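Local coordinates for protein transketolase (PDB 3L84) that belongs to the transketolase family of thiamine diphosphate-dependent enzymes and is built as a dimer of three-domain subunits, at residues Q118-A123 with F175-D180; K145-C150 with Q226-T231; D154-I159 with G188-A193; E162-A167 with M200-Q205; I385-R390 with A395-A400. All blocks are in the same frame, centred on the assembly; numbering follows the deposited sequence. Where two conformers were deposited one is given.

Interaction 1 of 5, residues Q118-A123 with F175-D180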
# COMPACT_ATOMS: atom_id res chain seq x y z
N GLN A 118 10.54 3.96 3.76
CA GLN A 118 9.99 4.05 5.12
C GLN A 118 10.83 4.94 6.01
O GLN A 118 10.32 5.81 6.72
CB GLN A 118 9.88 2.66 5.81
CG GLN A 118 8.92 1.65 5.20
CD GLN A 118 7.49 2.10 5.22
OE1 GLN A 118 7.01 2.63 6.24
NE2 GLN A 118 6.77 1.86 4.10
N GLY A 119 12.14 4.72 5.97
CA GLY A 119 13.03 5.38 6.90
C GLY A 119 13.04 6.90 6.71
O GLY A 119 13.19 7.64 7.68
N VAL A 120 12.92 7.38 5.48
CA VAL A 120 12.83 8.80 5.23
C VAL A 120 11.59 9.38 5.92
O VAL A 120 11.68 10.41 6.60
CB VAL A 120 12.79 9.12 3.71
CG1 VAL A 120 12.55 10.63 3.46
CG2 VAL A 120 14.12 8.66 3.04
N ALA A 121 10.43 8.71 5.76
CA ALA A 121 9.22 9.16 6.42
C ALA A 121 9.36 9.03 7.94
O ALA A 121 8.85 9.87 8.68
CB ALA A 121 8.00 8.37 5.89
N ASN A 122 9.99 7.97 8.43
CA ASN A 122 10.22 7.83 9.88
C ASN A 122 11.06 9.00 10.39
O ASN A 122 10.78 9.56 11.46
CB ASN A 122 11.00 6.57 10.20
CG ASN A 122 10.29 5.28 9.82
OD1 ASN A 122 9.03 5.16 9.89
ND2 ASN A 122 11.08 4.32 9.45
N ALA A 123 12.08 9.39 9.63
CA ALA A 123 12.93 10.47 10.08
C ALA A 123 12.17 11.79 10.13
O ALA A 123 12.34 12.58 11.06
CB ALA A 123 14.15 10.58 9.18
N PHE A 175 15.94 18.60 10.78
CA PHE A 175 16.01 17.41 9.93
C PHE A 175 17.08 17.58 8.86
O PHE A 175 17.05 18.53 8.07
CB PHE A 175 14.65 17.20 9.26
CG PHE A 175 14.55 16.05 8.29
CD1 PHE A 175 15.10 14.82 8.60
CD2 PHE A 175 13.94 16.21 7.09
CE1 PHE A 175 14.97 13.74 7.71
CE2 PHE A 175 13.81 15.14 6.21
CZ PHE A 175 14.32 13.91 6.52
N ILE A 176 18.00 16.62 8.80
CA ILE A 176 19.10 16.59 7.85
C ILE A 176 19.08 15.24 7.14
O ILE A 176 19.29 14.21 7.74
CB ILE A 176 20.45 16.86 8.55
CG1 ILE A 176 20.45 18.22 9.22
CG2 ILE A 176 21.58 16.76 7.54
CD1 ILE A 176 21.67 18.52 10.11
N LEU A 177 18.77 15.27 5.85
CA LEU A 177 18.65 14.11 5.00
C LEU A 177 19.89 14.04 4.12
O LEU A 177 20.21 15.00 3.40
CB LEU A 177 17.39 14.24 4.14
CG LEU A 177 17.04 13.10 3.22
CD1 LEU A 177 16.85 11.80 3.97
CD2 LEU A 177 15.76 13.44 2.42
N ILE A 178 20.62 12.96 4.18
CA ILE A 178 21.83 12.75 3.42
C ILE A 178 21.53 11.68 2.38
O ILE A 178 21.27 10.52 2.71
CB ILE A 178 23.00 12.33 4.32
CG1 ILE A 178 23.20 13.36 5.40
CG2 ILE A 178 24.26 12.09 3.47
CD1 ILE A 178 24.16 12.93 6.51
N TYR A 179 21.55 12.09 1.11
CA TYR A 179 21.24 11.22 -0.05
C TYR A 179 22.52 10.71 -0.68
O TYR A 179 23.36 11.49 -1.16
CB TYR A 179 20.36 12.00 -1.02
CG TYR A 179 20.22 11.48 -2.43
CD1 TYR A 179 20.08 10.13 -2.71
CD2 TYR A 179 20.21 12.37 -3.49
CE1 TYR A 179 19.94 9.67 -4.01
CE2 TYR A 179 20.08 11.93 -4.79
CZ TYR A 179 19.95 10.59 -5.05
OH TYR A 179 19.80 10.16 -6.37
N ASP A 180 22.68 9.39 -0.66
CA ASP A 180 23.81 8.71 -1.26
C ASP A 180 23.55 8.59 -2.75
O ASP A 180 22.87 7.66 -3.23
CB ASP A 180 23.94 7.31 -0.63
CG ASP A 180 25.11 6.55 -1.20
OD1 ASP A 180 25.92 7.23 -1.86
OD2 ASP A 180 25.18 5.32 -1.00
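A123 points its methyl at the ring of F175, and this is the closest approach between the two segments. A123 CB lies 3.6 Å from F175 CE1. It comes to the ring obliquely. The phenyl group reaches the helix because its CG lies anti to the backbone N (chi1 177°), which carries the ring out from the strand. One helical turn earlier, V120 and L177 meet through branch ends. V120 CG2 is 4.3 Å from L177 CD1, a looser fit than that of A123. V120 sets its CB off to one side, neither at the strand nor away from it, whereas F175 and L177 both aim at the helix. F175 and L177 are alternate residues of the strand, so they share one face of the sheet. The helix runs nearly antiparallel to the strand, with 162° between the segment axes and 10.1 Å at their closest approach. Such a helix lying on a parallel sheet is the normal layer packing of an alpha/beta domain. C148 and C150 of strand 146-151 also touch this helix, at A123 and V120. Helix 158-169 packs against V120 through C164, and helix 391-404 touches A121 through A396.

Interaction 2 of 5, residues K145-C150 with Q226-T231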
# COMPACT_ATOMS: atom_id res chain seq x y z
N LYS A 145 19.09 16.99 16.67
CA LYS A 145 18.90 16.78 15.23
C LYS A 145 18.35 15.41 14.93
O LYS A 145 18.36 14.51 15.79
CB LYS A 145 20.23 16.98 14.51
CG LYS A 145 20.81 18.37 14.66
CD LYS A 145 20.00 19.46 13.97
CE LYS A 145 20.61 20.86 14.15
NZ LYS A 145 19.73 21.87 13.53
N ILE A 146 17.90 15.25 13.69
CA ILE A 146 17.48 13.97 13.11
C ILE A 146 18.24 13.83 11.81
O ILE A 146 18.12 14.69 10.92
CB ILE A 146 15.98 13.90 12.84
CG1 ILE A 146 15.16 14.08 14.14
CG2 ILE A 146 15.65 12.56 12.17
CD1 ILE A 146 15.00 15.47 14.72
N TYR A 147 19.13 12.85 11.75
CA TYR A 147 19.95 12.55 10.57
C TYR A 147 19.42 11.30 9.91
O TYR A 147 19.23 10.27 10.55
CB TYR A 147 21.41 12.30 10.97
CG TYR A 147 22.12 13.48 11.54
CD1 TYR A 147 22.64 14.48 10.72
CD2 TYR A 147 22.32 13.61 12.92
CE1 TYR A 147 23.34 15.55 11.26
CE2 TYR A 147 22.98 14.70 13.46
CZ TYR A 147 23.48 15.69 12.63
OH TYR A 147 24.18 16.80 13.11
N CYS A 148 19.17 11.36 8.61
CA CYS A 148 18.72 10.20 7.88
C CYS A 148 19.62 9.96 6.70
O CYS A 148 19.85 10.90 5.92
CB CYS A 148 17.31 10.43 7.37
SG CYS A 148 16.59 9.09 6.43
N LEU A 149 20.13 8.74 6.55
CA LEU A 149 20.87 8.36 5.34
C LEU A 149 19.94 7.62 4.42
O LEU A 149 19.27 6.69 4.84
CB LEU A 149 22.07 7.47 5.66
CG LEU A 149 23.34 8.09 6.22
CD1 LEU A 149 23.07 8.98 7.44
CD2 LEU A 149 24.33 6.96 6.54
N CYS A 150 19.87 8.03 3.17
CA CYS A 150 18.98 7.40 2.19
C CYS A 150 19.67 7.23 0.86
O CYS A 150 20.75 7.76 0.65
CB CYS A 150 17.67 8.21 2.06
SG CYS A 150 17.85 9.73 1.11
N GLN A 226 26.98 23.57 7.84
CA GLN A 226 25.96 24.41 7.21
C GLN A 226 24.54 23.85 7.45
O GLN A 226 23.62 24.61 7.79
CB GLN A 226 26.23 24.50 5.72
CG GLN A 226 25.31 25.41 4.96
CD GLN A 226 25.88 25.78 3.60
OE1 GLN A 226 26.95 25.27 3.20
NE2 GLN A 226 25.19 26.68 2.90
N ALA A 227 24.38 22.55 7.28
CA ALA A 227 23.06 21.93 7.48
C ALA A 227 22.54 22.15 8.90
O ALA A 227 21.36 22.40 9.07
CB ALA A 227 23.15 20.46 7.17
N LYS A 228 23.43 22.08 9.88
CA LYS A 228 23.05 22.25 11.28
C LYS A 228 22.53 23.64 11.61
O LYS A 228 21.80 23.80 12.59
CB LYS A 228 24.20 21.83 12.20
CG LYS A 228 24.41 20.33 12.17
CD LYS A 228 25.71 19.84 12.67
CE LYS A 228 25.93 20.09 14.12
NZ LYS A 228 27.44 20.06 14.49
N LYS A 229 22.88 24.62 10.79
CA LYS A 229 22.45 26.02 10.97
C LYS A 229 21.29 26.40 10.07
O LYS A 229 20.86 27.55 10.09
CB LYS A 229 23.60 27.02 10.74
CG LYS A 229 24.75 26.83 11.64
CD LYS A 229 25.73 27.95 11.48
CE LYS A 229 26.40 27.97 10.13
NZ LYS A 229 27.61 28.85 10.18
N SER A 230 20.79 25.45 9.29
CA SER A 230 19.74 25.74 8.30
C SER A 230 18.46 26.20 9.01
O SER A 230 18.14 25.74 10.12
CB SER A 230 19.47 24.52 7.42
OG SER A 230 18.59 24.86 6.37
N THR A 231 17.72 27.09 8.37
CA THR A 231 16.37 27.41 8.85
C THR A 231 15.28 26.57 8.14
O THR A 231 14.11 26.81 8.34
CB THR A 231 16.06 28.86 8.69
OG1 THR A 231 16.13 29.15 7.29
CG2 THR A 231 17.06 29.72 9.52
O HOH W 1 19.53 21.46 10.83
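K145, just before strand 146-151, meets K228 in the last part of helix 217-228. Both belong to the alpha/beta fold of the thiamine diphosphate binding domain, whose central sheet is parallel. The side chain of K145 sets out toward the helix and bends at chi2 (-67°). Beyond that bend it is extended. CE passes over the backbone of K228, 3.5 Å from K228 O, and also lies near K228 CB. NZ then donates a hydrogen bond of 3.0 Å to K228 O. The C=O...N angle is 125°, and the ammonium group sits 29° out of the carbonyl plane. D173 O is a further, weak acceptor for NZ, and a water is its third partner. K228 sends its own tip another way, and its NZ hydrogen-bonds H45. The aliphatic part of K228 crosses Y147 at a slant. Y147 OH lies 3.4 Å from K228 CD, with CG and CE a little farther off. The water accepts its bond from K145 NZ at 2.7 Å. The same water lies 2.7 Å from A227 O and can donate to it.

Interaction 3 of 5, residues D154-I159 with G188-A193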
# COMPACT_ATOMS: atom_id res chain seq x y z
N ASP A 154 14.99 4.88 -1.92
CA ASP A 154 14.16 5.60 -0.98
C ASP A 154 13.49 6.78 -1.67
O ASP A 154 12.31 7.05 -1.44
CB ASP A 154 14.97 6.09 0.22
CG ASP A 154 15.60 4.97 1.02
OD1 ASP A 154 14.88 4.17 1.66
OD2 ASP A 154 16.87 4.85 0.96
N LEU A 155 14.24 7.53 -2.47
CA LEU A 155 13.74 8.75 -3.07
C LEU A 155 12.81 8.54 -4.25
O LEU A 155 12.06 9.43 -4.61
CB LEU A 155 14.89 9.71 -3.39
CG LEU A 155 15.62 10.18 -2.11
CD1 LEU A 155 16.57 11.29 -2.46
CD2 LEU A 155 14.70 10.62 -0.96
N GLN A 156 12.80 7.35 -4.83
CA GLN A 156 11.82 7.04 -5.88
C GLN A 156 10.48 6.66 -5.31
O GLN A 156 9.46 6.79 -5.99
CB GLN A 156 12.37 5.96 -6.82
CG GLN A 156 13.50 6.47 -7.66
CD GLN A 156 14.02 5.47 -8.66
OE1 GLN A 156 13.27 4.63 -9.16
NE2 GLN A 156 15.32 5.59 -8.99
N GLU A 157 10.47 6.14 -4.09
CA GLU A 157 9.22 5.71 -3.46
C GLU A 157 8.32 6.89 -3.16
O GLU A 157 8.77 7.91 -2.63
CB GLU A 157 9.53 4.93 -2.18
CG GLU A 157 9.99 3.54 -2.46
CD GLU A 157 8.89 2.60 -2.90
OE1 GLU A 157 7.70 2.96 -3.08
OE2 GLU A 157 9.26 1.38 -3.08
N GLY A 158 7.04 6.77 -3.46
CA GLY A 158 6.06 7.83 -3.18
C GLY A 158 6.07 8.33 -1.74
O GLY A 158 5.89 9.53 -1.49
N ILE A 159 6.30 7.43 -0.79
CA ILE A 159 6.25 7.81 0.63
C ILE A 159 7.31 8.88 0.95
O ILE A 159 7.10 9.71 1.84
CB ILE A 159 6.39 6.60 1.52
CG1 ILE A 159 5.94 6.90 2.93
CG2 ILE A 159 7.81 6.00 1.45
CD1 ILE A 159 6.05 5.69 3.90
N GLY A 188 20.77 -1.47 -12.71
CA GLY A 188 21.95 -0.85 -13.32
C GLY A 188 21.93 0.66 -13.13
O GLY A 188 21.70 1.14 -12.04
N ASP A 189 22.19 1.42 -14.18
CA ASP A 189 22.38 2.87 -13.97
C ASP A 189 21.04 3.48 -13.58
O ASP A 189 19.99 3.12 -14.10
CB ASP A 189 22.95 3.59 -15.19
CG ASP A 189 24.44 3.34 -15.41
OD1 ASP A 189 25.11 2.67 -14.60
OD2 ASP A 189 24.95 3.88 -16.42
N VAL A 190 21.09 4.41 -12.63
CA VAL A 190 19.88 5.09 -12.12
C VAL A 190 19.12 5.77 -13.26
O VAL A 190 17.88 5.81 -13.24
CB VAL A 190 20.25 6.12 -11.01
CG1 VAL A 190 19.08 7.11 -10.75
CG2 VAL A 190 20.57 5.39 -9.76
N GLY A 191 19.82 6.30 -14.25
CA GLY A 191 19.19 6.95 -15.39
C GLY A 191 18.26 6.10 -16.24
O GLY A 191 17.47 6.63 -17.04
N LEU A 192 18.32 4.78 -16.09
CA LEU A 192 17.35 3.89 -16.75
C LEU A 192 15.93 4.21 -16.30
O LEU A 192 14.98 4.00 -17.05
CB LEU A 192 17.63 2.41 -16.44
CG LEU A 192 18.84 1.71 -17.05
CD1 LEU A 192 19.02 0.38 -16.35
CD2 LEU A 192 18.67 1.53 -18.54
N ALA A 193 15.78 4.67 -15.07
CA ALA A 193 14.48 4.90 -14.46
C ALA A 193 14.28 6.18 -13.72
O ALA A 193 13.18 6.41 -13.19
CB ALA A 193 14.15 3.73 -13.56
O HOH W 2 16.54 4.31 -11.31
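Q156 faces V190 and A193 across a sparse contact, and it contributes about half of the 92 Å² buried between the segments. Its chain is extended at chi2 (-177°), which carries the amide from the end of helix 152-156 to the 190-192 turn. Direct touches are few and long. Q156 NE2 is 4.4 Å from V190 CG1, a polar nitrogen beside a methyl. Q156 OE1 is equally far from A193 O. A water makes the real link. It accepts from Q156 NE2 at 2.9 Å and donates to V190 O at 2.8 Å. V190 thus meets the amide directly with a methyl and, through the water, with its carbonyl. The turn that presents them is a short 3-10 segment following strand 188-189, and A193 N closes it on V190 O at 3.0 Å. On the other side, E157 is the first residue to leave helical geometry, between helices 152-156 and 158-169. These pieces are connections of the alpha/beta domain that binds thiamine diphosphate in this family, and here they border the dimer interface. Q156 OE1, at the other end of the amide from the water, accepts a hydrogen bond from I389 N of the second subunit. A193 O takes one from R390 NH1 of that subunit. A193 directs its methyl toward Q156.

Interaction 4 of 5, residues E162-A167 with M200-Q205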
# COMPACT_ATOMS: atom_id res chain seq x y z
N GLU A 162 5.86 12.25 -0.03
CA GLU A 162 4.79 12.62 0.91
C GLU A 162 5.37 13.15 2.18
O GLU A 162 4.94 14.19 2.69
CB GLU A 162 3.98 11.37 1.27
CG GLU A 162 3.05 10.75 0.19
CD GLU A 162 2.30 9.53 0.66
OE1 GLU A 162 2.29 9.21 1.87
OE2 GLU A 162 1.69 8.83 -0.18
N ALA A 163 6.32 12.44 2.76
CA ALA A 163 6.88 12.87 4.04
C ALA A 163 7.66 14.17 3.93
O ALA A 163 7.58 15.04 4.80
CB ALA A 163 7.78 11.77 4.62
N CYS A 164 8.43 14.30 2.86
CA CYS A 164 9.22 15.50 2.68
C CYS A 164 8.32 16.72 2.40
O CYS A 164 8.66 17.84 2.76
CB CYS A 164 10.24 15.30 1.59
SG CYS A 164 11.58 14.16 2.10
N SER A 165 7.15 16.50 1.80
CA SER A 165 6.17 17.55 1.65
C SER A 165 5.82 18.11 3.03
O SER A 165 5.87 19.32 3.25
CB SER A 165 4.91 17.01 0.96
OG SER A 165 4.07 18.09 0.54
N LEU A 166 5.49 17.23 3.97
CA LEU A 166 5.19 17.66 5.32
C LEU A 166 6.41 18.31 6.03
O LEU A 166 6.23 19.25 6.83
CB LEU A 166 4.68 16.47 6.16
CG LEU A 166 3.22 16.08 5.94
CD1 LEU A 166 2.93 14.73 6.52
CD2 LEU A 166 2.32 17.12 6.60
N ALA A 167 7.62 17.82 5.76
CA ALA A 167 8.79 18.40 6.41
C ALA A 167 8.96 19.85 6.02
O ALA A 167 9.33 20.67 6.86
CB ALA A 167 10.06 17.61 6.04
N MSE A 200 15.88 20.81 -7.40
CA MSE A 200 14.63 21.51 -7.61
C MSE A 200 13.43 20.87 -6.93
O MSE A 200 12.56 21.58 -6.38
CB MSE A 200 14.35 21.64 -9.11
CG MSE A 200 13.23 22.57 -9.47
SE MSE A 200 12.99 22.82 -11.36
CE MSE A 200 14.64 22.50 -12.03
N ARG A 201 13.37 19.54 -6.94
CA ARG A 201 12.31 18.81 -6.27
C ARG A 201 12.26 19.18 -4.81
O ARG A 201 11.19 19.47 -4.27
CB ARG A 201 12.59 17.32 -6.42
CG ARG A 201 11.91 16.40 -5.42
CD ARG A 201 12.45 15.00 -5.53
NE ARG A 201 11.97 14.17 -4.45
CZ ARG A 201 12.04 12.84 -4.43
NH1 ARG A 201 12.53 12.17 -5.48
NH2 ARG A 201 11.64 12.17 -3.35
N PHE A 202 13.42 19.14 -4.15
CA PHE A 202 13.44 19.41 -2.71
C PHE A 202 13.28 20.89 -2.37
O PHE A 202 12.66 21.23 -1.36
CB PHE A 202 14.69 18.81 -2.07
CG PHE A 202 14.55 17.33 -1.77
CD1 PHE A 202 14.76 16.39 -2.75
CD2 PHE A 202 14.24 16.91 -0.50
CE1 PHE A 202 14.62 15.04 -2.48
CE2 PHE A 202 14.10 15.57 -0.22
CZ PHE A 202 14.30 14.63 -1.23
N GLU A 203 13.80 21.77 -3.22
CA GLU A 203 13.53 23.18 -3.04
C GLU A 203 12.04 23.50 -3.18
O GLU A 203 11.49 24.33 -2.46
CB GLU A 203 14.38 24.03 -4.00
CG GLU A 203 15.87 24.01 -3.59
CD GLU A 203 16.80 24.79 -4.51
OE1 GLU A 203 17.99 24.99 -4.10
OE2 GLU A 203 16.41 25.20 -5.62
N ALA A 204 11.33 22.76 -4.05
CA ALA A 204 9.88 22.94 -4.22
C ALA A 204 9.12 22.55 -2.95
O ALA A 204 8.03 23.06 -2.69
CB ALA A 204 9.37 22.11 -5.39
N GLN A 205 9.73 21.69 -2.14
CA GLN A 205 9.17 21.23 -0.88
C GLN A 205 9.81 21.90 0.32
O GLN A 205 9.74 21.37 1.44
CB GLN A 205 9.32 19.71 -0.75
CG GLN A 205 8.58 18.96 -1.80
CD GLN A 205 8.58 17.46 -1.57
OE1 GLN A 205 9.63 16.88 -1.31
NE2 GLN A 205 7.42 16.82 -1.66
O HOH W 3 6.49 21.18 1.18
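C164 turns its SG toward F202 with the sulfur anti to its own carbonyl carbon (chi1 -71°). F202 and Q205 have the same kind of first torsion, with CG anti to the carbonyl carbon. The F202 ring thereby reaches the cysteine, and the extended chain of Q205 reaches the backbone at C164 and S165. C164 SG is 3.7 Å from F202 CE2. The sulfur lies 4.9 Å from the ring centroid and 68° off the ring normal, an oblique sulfur-aromatic contact. Q205 buries the most surface of any residue here. Its amide lies beside the helix, with OE1 3.4 Å from C164 CB. NE2 comes within 3.6 Å of S165 CB. NE2 and the S165 backbone N are both donors, so their closeness is packing alone. The amide nitrogen instead bonds to Y161 O and to E196 OE2 of the second subunit. That same E196 OE2 also takes a hydrogen bond with S165 OG. One carboxylate oxygen of the neighbouring chain thus connects the two polar side chains of the contact. A water can donate to S165 O at 2.9 Å and, weakly, to Q205 O. The whole contact is buried. It joins helix 158-169 to helix 198-204 and the residue that follows it. Helix 118-137 packs against the first of these, through A121 at A163 and V124 at A163 and A167. F202 meets F207 edge-to-face and also touches V209 of strand 208-213.

Interaction 5 of 5, residues I385-R390 with A395-A400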
# COMPACT_ATOMS: atom_id res chain seq x y z
N ILE A 385 -3.11 16.60 14.26
CA ILE A 385 -2.23 16.60 13.12
C ILE A 385 -3.01 16.46 11.83
O ILE A 385 -3.83 15.58 11.72
CB ILE A 385 -1.15 15.54 13.23
CG1 ILE A 385 -0.39 15.69 14.55
CG2 ILE A 385 -0.17 15.63 12.02
CD1 ILE A 385 0.57 14.54 14.87
N HIS A 386 -2.74 17.34 10.88
CA HIS A 386 -3.37 17.34 9.56
C HIS A 386 -2.39 16.71 8.59
O HIS A 386 -1.50 17.37 8.05
CB HIS A 386 -3.78 18.76 9.20
CG HIS A 386 -4.81 19.30 10.13
ND1 HIS A 386 -4.55 20.19 11.15
CD2 HIS A 386 -6.11 18.95 10.25
CE1 HIS A 386 -5.68 20.39 11.83
NE2 HIS A 386 -6.64 19.66 11.29
N PHE A 387 -2.52 15.41 8.38
CA PHE A 387 -1.55 14.68 7.56
C PHE A 387 -1.67 14.95 6.07
O PHE A 387 -0.76 14.63 5.30
CB PHE A 387 -1.61 13.20 7.86
CG PHE A 387 -1.03 12.83 9.19
CD1 PHE A 387 0.34 12.71 9.34
CD2 PHE A 387 -1.84 12.58 10.28
CE1 PHE A 387 0.86 12.34 10.57
CE2 PHE A 387 -1.31 12.24 11.49
CZ PHE A 387 0.05 12.13 11.64
N GLY A 388 -2.79 15.50 5.66
CA GLY A 388 -3.09 15.61 4.26
C GLY A 388 -3.45 14.24 3.67
O GLY A 388 -3.67 13.27 4.38
N ILE A 389 -3.46 14.16 2.34
CA ILE A 389 -3.89 12.94 1.63
C ILE A 389 -2.64 12.09 1.45
O ILE A 389 -2.12 11.90 0.34
CB ILE A 389 -4.67 13.21 0.35
CG1 ILE A 389 -5.83 14.21 0.58
CG2 ILE A 389 -5.26 11.90 -0.17
CD1 ILE A 389 -5.46 15.73 0.56
N ARG A 390 -2.15 11.57 2.59
CA ARG A 390 -0.84 10.94 2.68
C ARG A 390 -0.89 9.78 3.66
O ARG A 390 -0.25 9.78 4.71
CB ARG A 390 0.22 11.96 3.15
CG ARG A 390 0.41 13.18 2.29
CD ARG A 390 1.50 14.05 2.87
NE ARG A 390 1.69 15.32 2.19
CZ ARG A 390 1.17 16.48 2.56
NH1 ARG A 390 0.40 16.60 3.62
NH2 ARG A 390 1.49 17.56 1.86
N ALA A 395 1.29 6.94 8.50
CA ALA A 395 1.60 5.78 9.35
C ALA A 395 3.09 5.68 9.68
O ALA A 395 3.44 5.35 10.81
CB ALA A 395 1.08 4.50 8.68
N ALA A 396 3.98 5.91 8.73
CA ALA A 396 5.42 5.85 8.96
C ALA A 396 5.86 6.96 9.92
O ALA A 396 6.74 6.77 10.77
CB ALA A 396 6.20 5.89 7.63
N ILE A 397 5.27 8.13 9.79
CA ILE A 397 5.56 9.25 10.73
C ILE A 397 5.11 8.89 12.13
O ILE A 397 5.86 9.08 13.10
CB ILE A 397 4.84 10.55 10.25
CG1 ILE A 397 5.60 11.17 9.09
CG2 ILE A 397 4.61 11.56 11.40
CD1 ILE A 397 4.86 12.19 8.25
N ASN A 398 3.92 8.32 12.26
CA ASN A 398 3.42 7.94 13.57
C ASN A 398 4.17 6.75 14.16
O ASN A 398 4.29 6.66 15.39
CB ASN A 398 1.92 7.72 13.52
CG ASN A 398 1.12 8.99 13.68
OD1 ASN A 398 -0.13 8.98 13.37
ND2 ASN A 398 1.71 10.02 14.16
N ASN A 399 4.75 5.88 13.33
CA ASN A 399 5.66 4.86 13.86
C ASN A 399 6.82 5.52 14.60
O ASN A 399 7.24 5.04 15.65
CB ASN A 399 6.20 3.97 12.74
CG ASN A 399 5.21 2.98 12.20
OD1 ASN A 399 4.17 2.72 12.79
ND2 ASN A 399 5.55 2.40 11.05
N ALA A 400 7.33 6.62 14.06
CA ALA A 400 8.38 7.36 14.71
C ALA A 400 7.89 8.11 15.96
O ALA A 400 8.60 8.12 16.96
CB ALA A 400 9.05 8.33 13.70
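F387 makes the apolar part of this contact with I397. Its CE1 lies 3.9 Å from I397 CG2, and that methyl sits at the ring edge, in the plane. The two side chains run alongside one another, pointing opposite ways. I385 CG2 covers one face of the same ring, 3.5 Å above the plane and over its centre. One methyl thus lies on a face of the ring and another at its edge. The flat groups of F387 and N398 form the second kind of contact. Their planes are almost perpendicular, 87° apart, and the N398 CG atom is 3.9 Å from F387 CZ. This joins strand 384-386 and its following loop to helix 391-404, a strand-to-helix connection in the pyrimidine binding domain. R390 stands at the N-cap position of that helix. Polar bonds also tie the loop to itself and to its surroundings. R390 NH1 donates to F387 O at 2.8 Å, with an N-H...O angle of 161°. The oxygen lies nearly in the guanidinium plane, but the donor is well above the carbonyl plane. I389 centres an inverse gamma turn. R390 NH2 bonds to S165 OG of helix 158-169.

Interactions 1 to 4 lie in the thiamine diphosphate binding domain, and interaction 5 follows them in the pyrimidine binding domain. Interactions 1 and 2 have centres about 10 Å apart and share the parallel sheet through neighbouring strands 146-151 and 175-181. Interactions 3 and 4 both use helix 158-169, with centres about 16 Å apart. Their segments alternate along the chain, and both fall between the two segments of interaction 2. Interactions 4 and 5 are about 15 Å apart between centres, and L166 CD1 packs on I397 CD1 between them. Helices 118-137 and 158-169 of the first domain lie against helix 391-404 of the second. Interactions 3, 4 and 5 all touch the second subunit, so domain and dimer contacts adjoin.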